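Local coordinates for probable arabinosyltransferase C (Mycobacterium tuberculosis, PDB 3PTY), which probably polymerises arabinose into the arabinan of cell-wall arabinogalactan, the chain here being its C-terminal extracellular, lectin-like carbohydrate-binding domain, at residues A[148-153]-A[224-229]; A[31-36]-A[329-334]; A[141-146]-A[230-235]; A[200-205]-A[336-341]. One frame throughout, in Å; residues are numbered along the deposited sequence.

Overall arrangement
Contacts 1 and 3 are successive stretches of one antiparallel pairing, strands 144-152 and 224-231, with centres about 20 Å apart; they join where A229 N lies 2.8 Å from L146 O, and contact 3 ends at the calcium ion. Contact 4 starts from strand 195-202 of the same sheet and meets the loop between strands 322-331 and 341-347 of the mixed sheet. Contact 2 lies across the chain's centre from contact 3; its centre is about 14 Å from that of contact 4 and about 37 Å from that of contact 3. Contacts 2 and 4 supply D333 and R337 to the arabinofuranoside pocket, and both touch the second subunit.

Contact 1 (A[148-153]-A[224-229]); sequences SGWYRL and QVRLVA
W150 and R226 make the main side-chain contact: the arginine lies over one face of the indole, with CD 3.7 Å from the centroid of the six-membered ring in a CH-pi contact. The guanidinium continues across that face nearly parallel to it, the planes 15° apart, and W150 CZ2 is 3.5 Å from R226 CZ. R226 CG sits between the backbone N and the carbonyl carbon (chi1 69°), and the chain is extended from there to NE, which carries it along the ring. Water 1 joins R226 NH1 to S148 O, while R226 NE is held by Q181. Q224 stands at the other end of the indole, its amide turned 83° against the ring, with OE1 3.2 Å from W150 CB; its NE2 bonds D185.

Behind these side chains lies an antiparallel ladder. Y151 and V225 form a hydrogen-bonded pair, Y151 N to V225 O at 2.8 Å and V225 N to Y151 O at 2.9 Å. Farther on, S148 replaces one backbone acceptor with its side chain: S148 N donates to L227 O, and L227 N donates to S148 OG at 2.9 Å. That hydroxyl gives its own proton to G149 O, so two hydrogen bonds hold it. L153 CD2 packs on V225 CG1 at 3.8 Å.

Strand 224-231 lies between 144-152 and 178-183 in the antiparallel sheet. W150 reaches A183 of that second neighbour and A188 of helix 185-189, while Y151 packs against P244 and P245.

Contact 2 (A[31-36]-A[329-334]); sequences CGLAED and SYLKDD
L33 meets L331, and D36 meets K332, where the loop before strand 37-40 packs on the end of strand 322-331 and the turn after it. The segment begins at C31, disulfide-bonded to C275; the backbone N of C31 donates to E35 OE1 from above the carboxylate plane at 2.8 Å. From there the chain enters the short 3-10 segment 33-35. L33 has CG anti to its backbone N (chi1 -169°), and its CD1 meets L331 CD1 at 3.8 Å, the two side chains crossing at about a right angle; L268 and W267 of the second subunit pack on L33 and L331 respectively. E35 lies farther off, its carbonyl O 4.1 Å from K332 NZ.

The carbonyl O of D36 receives the N-H of K332 at 2.9 Å, an almost straight bond of 168°, at the start of the type I turn L331 to D334. Its CB rests 4.0 Å from L331 CD1, and its OD1 forms a salt bridge with K29.

D333 and L331 touch the bound octyl arabinofuranoside, so this junction also borders the ligand pocket. The carboxylates of D36 and D333 are modelled doubtfully close, which leaves their ionisation unsettled; one may hold a proton. The firm polar links are the K332 N to D36 O bond and the K29 salt bridge, whose charge should offset part of the acidity, with K332 NZ more distant at 4.2 Å from D36 OD1.

Contact 3 (A[141-146]-A[230-235]); sequences QVPAML and DDQDLA. With CA (calcium ion), chain C.
The calcium site of this beta-sandwich domain is built where strand 224-231 runs out into a loop beside the start of strand 144-152. The segments pair from A144 and D231 to Q141 and L234. A144 and D231 are an antiparallel hydrogen-bonded pair: D231 N to A144 O at 2.8 Å, and A144 N to D231 O at 2.9 Å, the latter bond coming from above the carbonyl plane. D231 grips the ion with both carboxylate oxygens, OD1 and OD2 each 2.6 Å from the calcium, and OD2 also accepts from S135 OG; D233 adds its carbonyl O at 2.5 Å, and the carbonyl O of H238 and three waters complete the shell. Segment 141-146 gives the ion no direct ligand and reaches it through the waters. V142 O and D231 O both accept from water 4, and Q141 OE1 accepts from water 2, which also bonds A235 O; Q141 NE2 bonds R137 O and G139 O. D233 OD1 takes the N-H of A235 in an Asx turn. L234 CD2 lies 3.4 Å from V142 C.

On the other face, Q232 NE2 donates to the syn lone pair of D230 OD1, beside M145 CG. M145 also packs on outermost strand 63-65, while D231 touches I240 of strand 240-242.

Contact 4 (A[200-205]-A[336-341]); sequences ADVGAA and FRDWGA. With AFO (octyl alpha-D-arabinofuranoside), chain B.
A200 and F336 meet where the end of strand 195-202 of the antiparallel sheet faces the loop linking strands 322-331 and 341-347 of the other sheet in this lectin-like domain. The methyl of A200 stands over the centre of the F336 ring in a CH-pi contact, CB 3.4 Å from the centroid and 12° off the normal. In F336, chi1 (-64°) sets the ring beside its own backbone N, where one face lies under the A200 methyl; P214 of strand 209-214 also touches this phenylalanine.

V202 divides its two methyls between D338 and F336. With CG1 anti to the backbone N (chi1 -179°), that methyl reaches D338 CB at 3.7 Å, and CG2 goes to F336 O at 3.4 Å. The D338 side chain slides past V202 in the opposite direction, and its backbone centres an inverse gamma turn.

R337 points its CB away from the strand, on a chain bent twice. Its guanidinium presents an in-plane edge to the octyl tail of the arabinofuranoside, NH2 lying 3.4 Å from AFO C3'; W267 of the second subunit packs on the arginine, and that residue's carbonyl and N22 hydrogen-bond the ligand. No direct hydrogen bond joins the two segments. Water 5 bridges instead, donating to D338 OD2 at 2.7 Å and accepting only weakly from A204 N.

Contact 1 (A[148-153]-A[224-229])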
loop_
_atom_site.group_PDB
_atom_site.type_symbol
_atom_site.label_atom_id
_atom_site.label_comp_id
_atom_site.label_asym_id
_atom_site.label_seq_id
_atom_site.Cartn_x
_atom_site.Cartn_y
_atom_site.Cartn_z
ATOM N N SER A 148 -25.541 18.561 -19.989
ATOM C CA SER A 148 -26.424 17.412 -20.102
ATOM C C SER A 148 -27.874 17.871 -20.166
ATOM O O SER A 148 -28.186 19.036 -19.907
ATOM C CB SER A 148 -26.244 16.463 -18.907
ATOM O OG SER A 148 -26.927 16.960 -17.756
ATOM N N GLY A 149 -28.761 16.943 -20.503
ATOM C CA GLY A 149 -30.179 17.168 -20.324
ATOM C C GLY A 149 -30.492 17.120 -18.840
ATOM O O GLY A 149 -29.615 16.835 -18.001
ATOM N N TRP A 150 -31.747 17.390 -18.506
ATOM C CA TRP A 150 -32.178 17.391 -17.114
ATOM C C TRP A 150 -32.467 15.992 -16.582
ATOM O O TRP A 150 -33.065 15.163 -17.275
ATOM C CB TRP A 150 -33.424 18.262 -16.948
ATOM C CG TRP A 150 -33.171 19.721 -17.179
ATOM C CD1 TRP A 150 -33.520 20.454 -18.281
ATOM C CD2 TRP A 150 -32.523 20.629 -16.280
ATOM N NE1 TRP A 150 -33.125 21.764 -18.121
ATOM C CE2 TRP A 150 -32.518 21.902 -16.898
ATOM C CE3 TRP A 150 -31.957 20.496 -15.004
ATOM C CZ2 TRP A 150 -31.961 23.032 -16.291
ATOM C CZ3 TRP A 150 -31.405 21.629 -14.393
ATOM C CH2 TRP A 150 -31.411 22.877 -15.042
ATOM N N TYR A 151 -32.058 15.757 -15.335
ATOM C CA TYR A 151 -32.337 14.514 -14.627
ATOM C C TYR A 151 -33.249 14.801 -13.436
ATOM O O TYR A 151 -33.150 15.850 -12.812
ATOM C CB TYR A 151 -31.034 13.892 -14.124
ATOM C CG TYR A 151 -30.140 13.380 -15.227
ATOM C CD1 TYR A 151 -29.208 14.219 -15.837
ATOM C CD2 TYR A 151 -30.228 12.056 -15.666
ATOM C CE1 TYR A 151 -28.380 13.750 -16.848
ATOM C CE2 TYR A 151 -29.409 11.582 -16.689
ATOM C CZ TYR A 151 -28.491 12.433 -17.272
ATOM O OH TYR A 151 -27.661 11.970 -18.265
ATOM N N ARG A 152 -34.112 13.848 -13.109
ATOM C CA ARG A 152 -35.114 14.036 -12.071
ATOM C C ARG A 152 -34.545 13.685 -10.702
ATOM O O ARG A 152 -33.978 12.604 -10.513
ATOM C CB ARG A 152 -36.334 13.166 -12.383
ATOM C CG ARG A 152 -37.512 13.302 -11.410
ATOM C CD ARG A 152 -38.371 14.545 -11.689
ATOM N NE ARG A 152 -39.124 14.544 -12.956
ATOM C CZ ARG A 152 -39.396 13.480 -13.716
ATOM N NH1 ARG A 152 -38.994 12.263 -13.374
ATOM N NH2 ARG A 152 -40.089 13.635 -14.838
ATOM N N LEU A 153 -34.687 14.596 -9.745
ATOM C CA LEU A 153 -34.327 14.287 -8.360
ATOM C C LEU A 153 -35.439 13.457 -7.738
ATOM O O LEU A 153 -36.608 13.647 -8.063
ATOM C CB LEU A 153 -34.123 15.565 -7.545
ATOM C CG LEU A 153 -32.879 16.406 -7.829
ATOM C CD1 LEU A 153 -33.018 17.776 -7.172
ATOM C CD2 LEU A 153 -31.617 15.709 -7.332
ATOM N N GLN A 224 -34.996 19.107 -10.506
ATOM C CA GLN A 224 -34.196 18.598 -11.618
ATOM C C GLN A 224 -32.750 19.065 -11.498
ATOM O O GLN A 224 -32.484 20.135 -10.951
ATOM C CB GLN A 224 -34.781 19.080 -12.955
ATOM C CG GLN A 224 -36.264 18.799 -13.121
ATOM C CD GLN A 224 -36.807 19.227 -14.475
ATOM O OE1 GLN A 224 -36.071 19.306 -15.465
ATOM N NE2 GLN A 224 -38.110 19.491 -14.526
ATOM N N VAL A 225 -31.814 18.265 -12.009
ATOM C CA VAL A 225 -30.416 18.680 -12.036
ATOM C C VAL A 225 -29.796 18.336 -13.376
ATOM O O VAL A 225 -30.283 17.456 -14.085
ATOM C CB VAL A 225 -29.580 18.010 -10.926
ATOM C CG1 VAL A 225 -30.072 18.435 -9.545
ATOM C CG2 VAL A 225 -29.603 16.480 -11.083
ATOM N N ARG A 226 -28.720 19.029 -13.723
ATOM C CA ARG A 226 -27.960 18.667 -14.915
ATOM C C ARG A 226 -26.487 18.940 -14.674
ATOM O O ARG A 226 -26.131 19.692 -13.765
ATOM C CB ARG A 226 -28.459 19.437 -16.141
ATOM C CG ARG A 226 -28.151 20.931 -16.113
ATOM C CD ARG A 226 -28.681 21.642 -17.372
ATOM N NE ARG A 226 -28.563 23.094 -17.250
ATOM C CZ ARG A 226 -29.130 23.971 -18.075
ATOM N NH1 ARG A 226 -29.861 23.556 -19.113
ATOM N NH2 ARG A 226 -28.962 25.271 -17.863
ATOM N N LEU A 227 -25.640 18.333 -15.499
ATOM C CA LEU A 227 -24.200 18.518 -15.416
ATOM C C LEU A 227 -23.732 19.510 -16.463
ATOM O O LEU A 227 -24.219 19.507 -17.596
ATOM C CB LEU A 227 -23.477 17.185 -15.666
ATOM C CG LEU A 227 -23.838 16.022 -14.747
ATOM C CD1 LEU A 227 -23.029 14.777 -15.132
ATOM C CD2 LEU A 227 -23.597 16.415 -13.289
ATOM N N VAL A 228 -22.776 20.351 -16.091
ATOM C CA VAL A 228 -22.143 21.232 -17.060
ATOM C C VAL A 228 -20.642 21.146 -16.864
ATOM O O VAL A 228 -20.153 21.092 -15.735
ATOM C CB VAL A 228 -22.626 22.689 -16.930
ATOM C CG1 VAL A 228 -24.141 22.771 -17.163
ATOM C CG2 VAL A 228 -22.257 23.258 -15.572
ATOM N N ALA A 229 -19.913 21.101 -17.969
ATOM C CA ALA A 229 -18.471 20.979 -17.906
ATOM C C ALA A 229 -17.852 21.888 -18.949
ATOM O O ALA A 229 -18.396 22.061 -20.040
ATOM C CB ALA A 229 -18.036 19.522 -18.130
HETATM O O HOH W 1 -29.934 21.075 -20.549
#

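Contact 2 (A[31-36]-A[329-334])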
loop_
_atom_site.group_PDB
_atom_site.type_symbol
_atom_site.label_atom_id
_atom_site.label_comp_id
_atom_site.label_asym_id
_atom_site.label_seq_id
_atom_site.Cartn_x
_atom_site.Cartn_y
_atom_site.Cartn_z
ATOM N N CYS A 31 -16.976 -3.817 14.795
ATOM C CA CYS A 31 -16.250 -4.254 13.614
ATOM C C CYS A 31 -15.405 -3.132 13.014
ATOM O O CYS A 31 -15.143 -3.098 11.810
ATOM C CB CYS A 31 -17.209 -4.894 12.609
ATOM S SG CYS A 31 -17.837 -6.519 13.210
ATOM N N GLY A 32 -14.951 -2.233 13.885
ATOM C CA GLY A 32 -14.022 -1.189 13.501
ATOM C C GLY A 32 -14.504 -0.363 12.325
ATOM O O GLY A 32 -15.642 0.099 12.294
ATOM N N LEU A 33 -13.625 -0.179 11.352
ATOM C CA LEU A 33 -13.914 0.674 10.207
ATOM C C LEU A 33 -14.974 0.077 9.271
ATOM O O LEU A 33 -15.566 0.787 8.463
ATOM C CB LEU A 33 -12.614 0.939 9.441
ATOM C CG LEU A 33 -12.609 2.000 8.345
ATOM C CD1 LEU A 33 -13.069 3.345 8.896
ATOM C CD2 LEU A 33 -11.213 2.099 7.760
ATOM N N ALA A 34 -15.220 -1.227 9.379
ATOM C CA ALA A 34 -16.173 -1.891 8.487
ATOM C C ALA A 34 -17.595 -1.349 8.653
ATOM O O ALA A 34 -18.439 -1.503 7.770
ATOM C CB ALA A 34 -16.152 -3.412 8.703
ATOM N N GLU A 35 -17.869 -0.731 9.795
ATOM C CA GLU A 35 -19.191 -0.168 10.039
ATOM C C GLU A 35 -19.309 1.246 9.466
ATOM O O GLU A 35 -20.410 1.770 9.322
ATOM C CB GLU A 35 -19.487 -0.148 11.545
ATOM C CG GLU A 35 -19.494 -1.533 12.185
ATOM C CD GLU A 35 -19.653 -1.497 13.700
ATOM O OE1 GLU A 35 -19.430 -2.549 14.340
ATOM O OE2 GLU A 35 -20.001 -0.427 14.251
ATOM N N ASP A 36 -18.176 1.864 9.146
ATOM C CA ASP A 36 -18.177 3.260 8.688
ATOM C C ASP A 36 -17.951 3.419 7.186
ATOM O O ASP A 36 -18.279 4.458 6.614
ATOM C CB ASP A 36 -17.141 4.081 9.456
ATOM C CG ASP A 36 -17.562 4.349 10.898
ATOM O OD1 ASP A 36 -18.247 3.493 11.494
ATOM O OD2 ASP A 36 -17.212 5.415 11.438
ATOM N N SER A 329 -17.095 3.195 -2.932
ATOM C CA SER A 329 -17.340 3.250 -1.496
ATOM C C SER A 329 -17.098 4.654 -0.946
ATOM O O SER A 329 -16.406 5.458 -1.571
ATOM C CB SER A 329 -16.452 2.241 -0.761
ATOM O OG SER A 329 -15.100 2.666 -0.787
ATOM N N TYR A 330 -17.651 4.923 0.237
ATOM C CA TYR A 330 -17.612 6.252 0.844
ATOM C C TYR A 330 -17.464 6.107 2.350
ATOM O O TYR A 330 -18.050 5.211 2.944
ATOM C CB TYR A 330 -18.914 7.010 0.535
ATOM C CG TYR A 330 -19.296 6.907 -0.924
ATOM C CD1 TYR A 330 -20.046 5.839 -1.384
ATOM C CD2 TYR A 330 -18.880 7.862 -1.845
ATOM C CE1 TYR A 330 -20.384 5.722 -2.720
ATOM C CE2 TYR A 330 -19.216 7.751 -3.197
ATOM C CZ TYR A 330 -19.968 6.679 -3.620
ATOM O OH TYR A 330 -20.311 6.543 -4.948
ATOM N N LEU A 331 -16.690 6.990 2.970
ATOM C CA LEU A 331 -16.543 6.966 4.427
ATOM C C LEU A 331 -17.627 7.826 5.078
ATOM O O LEU A 331 -17.661 9.039 4.884
ATOM C CB LEU A 331 -15.162 7.489 4.829
ATOM C CG LEU A 331 -14.846 7.467 6.325
ATOM C CD1 LEU A 331 -14.874 6.031 6.854
ATOM C CD2 LEU A 331 -13.494 8.125 6.598
ATOM N N LYS A 332 -18.506 7.197 5.854
ATOM C CA LYS A 332 -19.607 7.901 6.527
ATOM C C LYS A 332 -19.171 9.132 7.348
ATOM O O LYS A 332 -19.875 10.154 7.388
ATOM C CB LYS A 332 -20.357 6.917 7.428
ATOM C CG LYS A 332 -21.493 7.525 8.219
ATOM C CD LYS A 332 -22.265 6.456 8.983
ATOM C CE LYS A 332 -21.377 5.756 9.997
ATOM N NZ LYS A 332 -22.180 5.031 11.023
ATOM N N ASP A 333 -18.014 9.031 7.996
ATOM C CA ASP A 333 -17.477 10.103 8.846
ATOM C C ASP A 333 -16.938 11.320 8.091
ATOM O O ASP A 333 -16.802 12.400 8.669
ATOM C CB ASP A 333 -16.370 9.555 9.743
ATOM C CG ASP A 333 -16.810 8.335 10.521
ATOM O OD1 ASP A 333 -16.582 7.208 10.030
ATOM O OD2 ASP A 333 -17.400 8.510 11.608
ATOM N N ASP A 334 -16.609 11.142 6.816
ATOM C CA ASP A 334 -16.084 12.234 6.010
ATOM C C ASP A 334 -16.262 11.883 4.551
ATOM O O ASP A 334 -15.449 11.157 3.994
ATOM C CB ASP A 334 -14.594 12.468 6.316
ATOM C CG ASP A 334 -14.008 13.647 5.542
ATOM O OD1 ASP A 334 -14.694 14.214 4.639
ATOM O OD2 ASP A 334 -12.847 14.009 5.839
#

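Contact 3 (A[141-146]-A[230-235])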
loop_
_atom_site.group_PDB
_atom_site.type_symbol
_atom_site.label_atom_id
_atom_site.label_comp_id
_atom_site.label_asym_id
_atom_site.label_seq_id
_atom_site.Cartn_x
_atom_site.Cartn_y
_atom_site.Cartn_z
ATOM N N GLN A 141 -5.633 19.900 -30.207
ATOM C CA GLN A 141 -6.524 20.124 -29.079
ATOM C C GLN A 141 -7.501 21.251 -29.381
ATOM O O GLN A 141 -7.121 22.267 -29.957
ATOM C CB GLN A 141 -5.704 20.447 -27.831
ATOM C CG GLN A 141 -4.706 19.360 -27.480
ATOM C CD GLN A 141 -5.384 18.034 -27.193
ATOM O OE1 GLN A 141 -6.189 17.925 -26.267
ATOM N NE2 GLN A 141 -5.064 17.018 -27.985
ATOM N N VAL A 142 -8.762 21.071 -28.994
ATOM C CA VAL A 142 -9.787 22.083 -29.231
ATOM C C VAL A 142 -10.581 22.370 -27.955
ATOM O O VAL A 142 -10.598 21.550 -27.038
ATOM C CB VAL A 142 -10.757 21.640 -30.341
ATOM C CG1 VAL A 142 -9.986 21.343 -31.631
ATOM C CG2 VAL A 142 -11.541 20.411 -29.900
ATOM N N PRO A 143 -11.234 23.540 -27.888
ATOM C CA PRO A 143 -12.089 23.849 -26.736
ATOM C C PRO A 143 -13.256 22.866 -26.665
ATOM O O PRO A 143 -13.738 22.419 -27.704
ATOM C CB PRO A 143 -12.613 25.257 -27.049
ATOM C CG PRO A 143 -11.665 25.818 -28.055
ATOM C CD PRO A 143 -11.170 24.653 -28.854
ATOM N N ALA A 144 -13.710 22.537 -25.461
ATOM C CA ALA A 144 -14.776 21.552 -25.317
ATOM C C ALA A 144 -15.720 21.954 -24.201
ATOM O O ALA A 144 -15.304 22.554 -23.207
ATOM C CB ALA A 144 -14.190 20.170 -25.059
ATOM N N MET A 145 -16.998 21.643 -24.376
ATOM C CA MET A 145 -18.002 22.007 -23.383
ATOM C C MET A 145 -19.089 20.965 -23.367
ATOM O O MET A 145 -19.382 20.361 -24.393
ATOM C CB MET A 145 -18.658 23.341 -23.730
ATOM C CG MET A 145 -17.710 24.499 -23.917
ATOM S SD MET A 145 -18.674 26.001 -24.181
ATOM C CE MET A 145 -19.637 26.031 -22.667
ATOM N N LEU A 146 -19.719 20.786 -22.212
ATOM C CA LEU A 146 -20.824 19.846 -22.107
ATOM C C LEU A 146 -21.924 20.412 -21.231
ATOM O O LEU A 146 -21.659 21.013 -20.192
ATOM C CB LEU A 146 -20.342 18.518 -21.524
ATOM C CG LEU A 146 -21.396 17.416 -21.355
ATOM C CD1 LEU A 146 -21.887 16.919 -22.718
ATOM C CD2 LEU A 146 -20.826 16.257 -20.569
ATOM N N ASP A 230 -16.707 22.460 -18.607
ATOM C CA ASP A 230 -16.039 23.406 -19.483
ATOM C C ASP A 230 -14.559 23.068 -19.507
ATOM O O ASP A 230 -13.874 23.147 -18.484
ATOM C CB ASP A 230 -16.266 24.835 -18.985
ATOM C CG ASP A 230 -15.808 25.879 -19.983
ATOM O OD1 ASP A 230 -15.660 25.540 -21.178
ATOM O OD2 ASP A 230 -15.596 27.040 -19.574
ATOM N N ASP A 231 -14.079 22.659 -20.674
ATOM C CA ASP A 231 -12.683 22.299 -20.844
ATOM C C ASP A 231 -12.040 23.161 -21.928
ATOM O O ASP A 231 -11.956 22.760 -23.100
ATOM C CB ASP A 231 -12.570 20.821 -21.199
ATOM C CG ASP A 231 -11.162 20.413 -21.516
ATOM O OD1 ASP A 231 -10.240 21.201 -21.223
ATOM O OD2 ASP A 231 -10.977 19.302 -22.058
ATOM N N GLN A 232 -11.584 24.339 -21.518
ATOM C CA GLN A 232 -10.976 25.319 -22.413
ATOM C C GLN A 232 -9.456 25.211 -22.427
ATOM O O GLN A 232 -8.785 25.907 -23.184
ATOM C CB GLN A 232 -11.361 26.731 -21.975
ATOM C CG GLN A 232 -12.850 27.008 -22.007
ATOM C CD GLN A 232 -13.402 27.029 -23.416
ATOM O OE1 GLN A 232 -12.797 27.601 -24.323
ATOM N NE2 GLN A 232 -14.559 26.405 -23.611
ATOM N N ASP A 233 -8.912 24.347 -21.579
ATOM C CA ASP A 233 -7.468 24.206 -21.454
ATOM C C ASP A 233 -6.961 23.256 -22.525
ATOM O O ASP A 233 -7.288 22.079 -22.509
ATOM C CB ASP A 233 -7.120 23.683 -20.058
ATOM C CG ASP A 233 -5.621 23.561 -19.825
ATOM O OD1 ASP A 233 -4.850 23.531 -20.806
ATOM O OD2 ASP A 233 -5.219 23.477 -18.645
ATOM N N LEU A 234 -6.148 23.760 -23.444
ATOM C CA LEU A 234 -5.750 22.984 -24.614
ATOM C C LEU A 234 -4.516 22.114 -24.403
ATOM O O LEU A 234 -4.082 21.428 -25.324
ATOM C CB LEU A 234 -5.553 23.906 -25.819
ATOM C CG LEU A 234 -6.764 24.778 -26.149
ATOM C CD1 LEU A 234 -6.464 25.677 -27.340
ATOM C CD2 LEU A 234 -7.994 23.917 -26.416
ATOM N N ALA A 235 -3.948 22.132 -23.202
ATOM C CA ALA A 235 -2.917 21.157 -22.873
ATOM C C ALA A 235 -3.524 19.761 -22.996
ATOM O O ALA A 235 -4.608 19.510 -22.476
ATOM C CB ALA A 235 -2.380 21.388 -21.469
HETATM CA CA CA C . -8.634 20.029 -22.941
HETATM O O HOH W 2 -6.510 19.644 -24.320
HETATM O O HOH W 3 -9.097 17.836 -24.325
HETATM O O HOH W 4 -10.043 21.393 -24.498
#

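Contact 4 (A[200-205]-A[336-341])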
loop_
_atom_site.group_PDB
_atom_site.type_symbol
_atom_site.label_atom_id
_atom_site.label_comp_id
_atom_site.label_asym_id
_atom_site.label_seq_id
_atom_site.Cartn_x
_atom_site.Cartn_y
_atom_site.Cartn_z
ATOM N N ALA A 200 -16.752 17.717 -4.867
ATOM C CA ALA A 200 -15.483 17.349 -4.251
ATOM C C ALA A 200 -14.859 16.256 -5.105
ATOM O O ALA A 200 -15.472 15.218 -5.347
ATOM C CB ALA A 200 -15.693 16.853 -2.835
ATOM N N ASP A 201 -13.641 16.496 -5.565
ATOM C CA ASP A 201 -12.952 15.566 -6.443
ATOM C C ASP A 201 -12.086 14.672 -5.557
ATOM O O ASP A 201 -11.055 15.107 -5.057
ATOM C CB ASP A 201 -12.102 16.352 -7.450
ATOM C CG ASP A 201 -11.408 15.459 -8.463
ATOM O OD1 ASP A 201 -11.413 14.227 -8.281
ATOM O OD2 ASP A 201 -10.865 15.992 -9.456
ATOM N N VAL A 202 -12.528 13.438 -5.334
ATOM C CA VAL A 202 -11.854 12.542 -4.388
ATOM C C VAL A 202 -11.227 11.368 -5.136
ATOM O O VAL A 202 -11.921 10.626 -5.825
ATOM C CB VAL A 202 -12.837 12.004 -3.318
ATOM C CG1 VAL A 202 -12.119 11.089 -2.330
ATOM C CG2 VAL A 202 -13.512 13.157 -2.575
ATOM N N GLY A 203 -9.914 11.206 -5.005
ATOM C CA GLY A 203 -9.219 10.125 -5.679
ATOM C C GLY A 203 -8.129 10.640 -6.599
ATOM O O GLY A 203 -8.054 11.833 -6.877
ATOM N N ALA A 204 -7.284 9.736 -7.079
ATOM C CA ALA A 204 -6.142 10.128 -7.899
ATOM C C ALA A 204 -6.534 10.380 -9.354
ATOM O O ALA A 204 -7.202 9.557 -9.971
ATOM C CB ALA A 204 -5.050 9.065 -7.822
ATOM N N ALA A 205 -6.123 11.524 -9.889
ATOM C CA ALA A 205 -6.340 11.850 -11.295
ATOM C C ALA A 205 -5.150 11.339 -12.107
ATOM O O ALA A 205 -4.041 11.253 -11.584
ATOM C CB ALA A 205 -6.491 13.351 -11.467
ATOM N N PHE A 336 -15.748 13.282 1.924
ATOM C CA PHE A 336 -14.746 13.778 0.990
ATOM C C PHE A 336 -13.383 13.119 1.212
ATOM O O PHE A 336 -12.404 13.481 0.572
ATOM C CB PHE A 336 -14.600 15.305 1.092
ATOM C CG PHE A 336 -15.846 16.070 0.707
ATOM C CD1 PHE A 336 -15.964 17.420 1.005
ATOM C CD2 PHE A 336 -16.893 15.441 0.052
ATOM C CE1 PHE A 336 -17.105 18.132 0.650
ATOM C CE2 PHE A 336 -18.039 16.136 -0.302
ATOM C CZ PHE A 336 -18.146 17.485 -0.002
ATOM N N ARG A 337 -13.321 12.157 2.121
ATOM C CA ARG A 337 -12.058 11.480 2.415
ATOM C C ARG A 337 -11.827 10.272 1.497
ATOM O O ARG A 337 -12.697 9.411 1.365
ATOM C CB ARG A 337 -12.031 11.051 3.892
ATOM C CG ARG A 337 -10.977 10.006 4.228
ATOM C CD ARG A 337 -9.595 10.588 4.171
ATOM N NE ARG A 337 -9.379 11.517 5.271
ATOM C CZ ARG A 337 -8.247 12.171 5.481
ATOM N NH1 ARG A 337 -7.213 11.993 4.664
ATOM N NH2 ARG A 337 -8.152 13.001 6.506
ATOM N N ASP A 338 -10.662 10.225 0.852
ATOM C CA ASP A 338 -10.230 9.023 0.136
ATOM C C ASP A 338 -9.684 8.037 1.181
ATOM O O ASP A 338 -8.499 8.050 1.505
ATOM C CB ASP A 338 -9.154 9.375 -0.907
ATOM C CG ASP A 338 -8.904 8.244 -1.908
ATOM O OD1 ASP A 338 -9.599 7.210 -1.844
ATOM O OD2 ASP A 338 -8.006 8.389 -2.759
ATOM N N TRP A 339 -10.557 7.205 1.736
ATOM C CA TRP A 339 -10.174 6.364 2.875
ATOM C C TRP A 339 -9.245 5.218 2.480
ATOM O O TRP A 339 -8.467 4.730 3.304
ATOM C CB TRP A 339 -11.414 5.791 3.573
ATOM C CG TRP A 339 -12.140 4.762 2.750
ATOM C CD1 TRP A 339 -13.166 4.985 1.868
ATOM C CD2 TRP A 339 -11.888 3.351 2.725
ATOM N NE1 TRP A 339 -13.561 3.801 1.298
ATOM C CE2 TRP A 339 -12.795 2.784 1.804
ATOM C CE3 TRP A 339 -10.979 2.517 3.385
ATOM C CZ2 TRP A 339 -12.819 1.419 1.532
ATOM C CZ3 TRP A 339 -11.008 1.152 3.108
ATOM C CH2 TRP A 339 -11.921 0.621 2.196
ATOM N N GLY A 340 -9.348 4.795 1.224
ATOM C CA GLY A 340 -8.739 3.554 0.757
ATOM C C GLY A 340 -9.700 2.940 -0.241
ATOM O O GLY A 340 -10.566 3.642 -0.763
ATOM N N ALA A 341 -9.578 1.643 -0.503
ATOM C CA ALA A 341 -10.398 1.012 -1.531
ATOM C C ALA A 341 -10.811 -0.398 -1.141
ATOM O O ALA A 341 -10.027 -1.146 -0.563
ATOM C CB ALA A 341 -9.642 0.978 -2.868
HETATM C C1 AFO B . -5.536 10.776 10.016
HETATM O O1 AFO B . -6.898 11.195 10.137
HETATM C C2 AFO B . -5.477 9.329 10.491
HETATM O O2 AFO B . -4.726 8.497 9.595
HETATM C C3 AFO B . -4.849 9.366 11.869
HETATM O O3 AFO B . -5.783 8.833 12.801
HETATM C C4 AFO B . -4.628 10.842 12.170
HETATM O O4 AFO B . -4.723 11.534 10.918
HETATM C C5 AFO B . -3.297 11.123 12.865
HETATM O O5 AFO B . -3.365 12.395 13.529
HETATM C "C1'" AFO B . -7.114 12.566 9.817
HETATM C "C2'" AFO B . -8.526 12.921 10.268
HETATM C "C3'" AFO B . -9.080 14.146 9.544
HETATM C "C4'" AFO B . -10.375 14.584 10.217
HETATM C "C5'" AFO B . -11.020 13.432 10.983
HETATM C "C6'" AFO B . -11.718 12.429 10.069
HETATM C "C7'" AFO B . -12.146 11.190 10.850
HETATM C "C8'" AFO B . -12.924 10.230 9.978
HETATM O O HOH W 5 -7.430 7.000 -5.031
#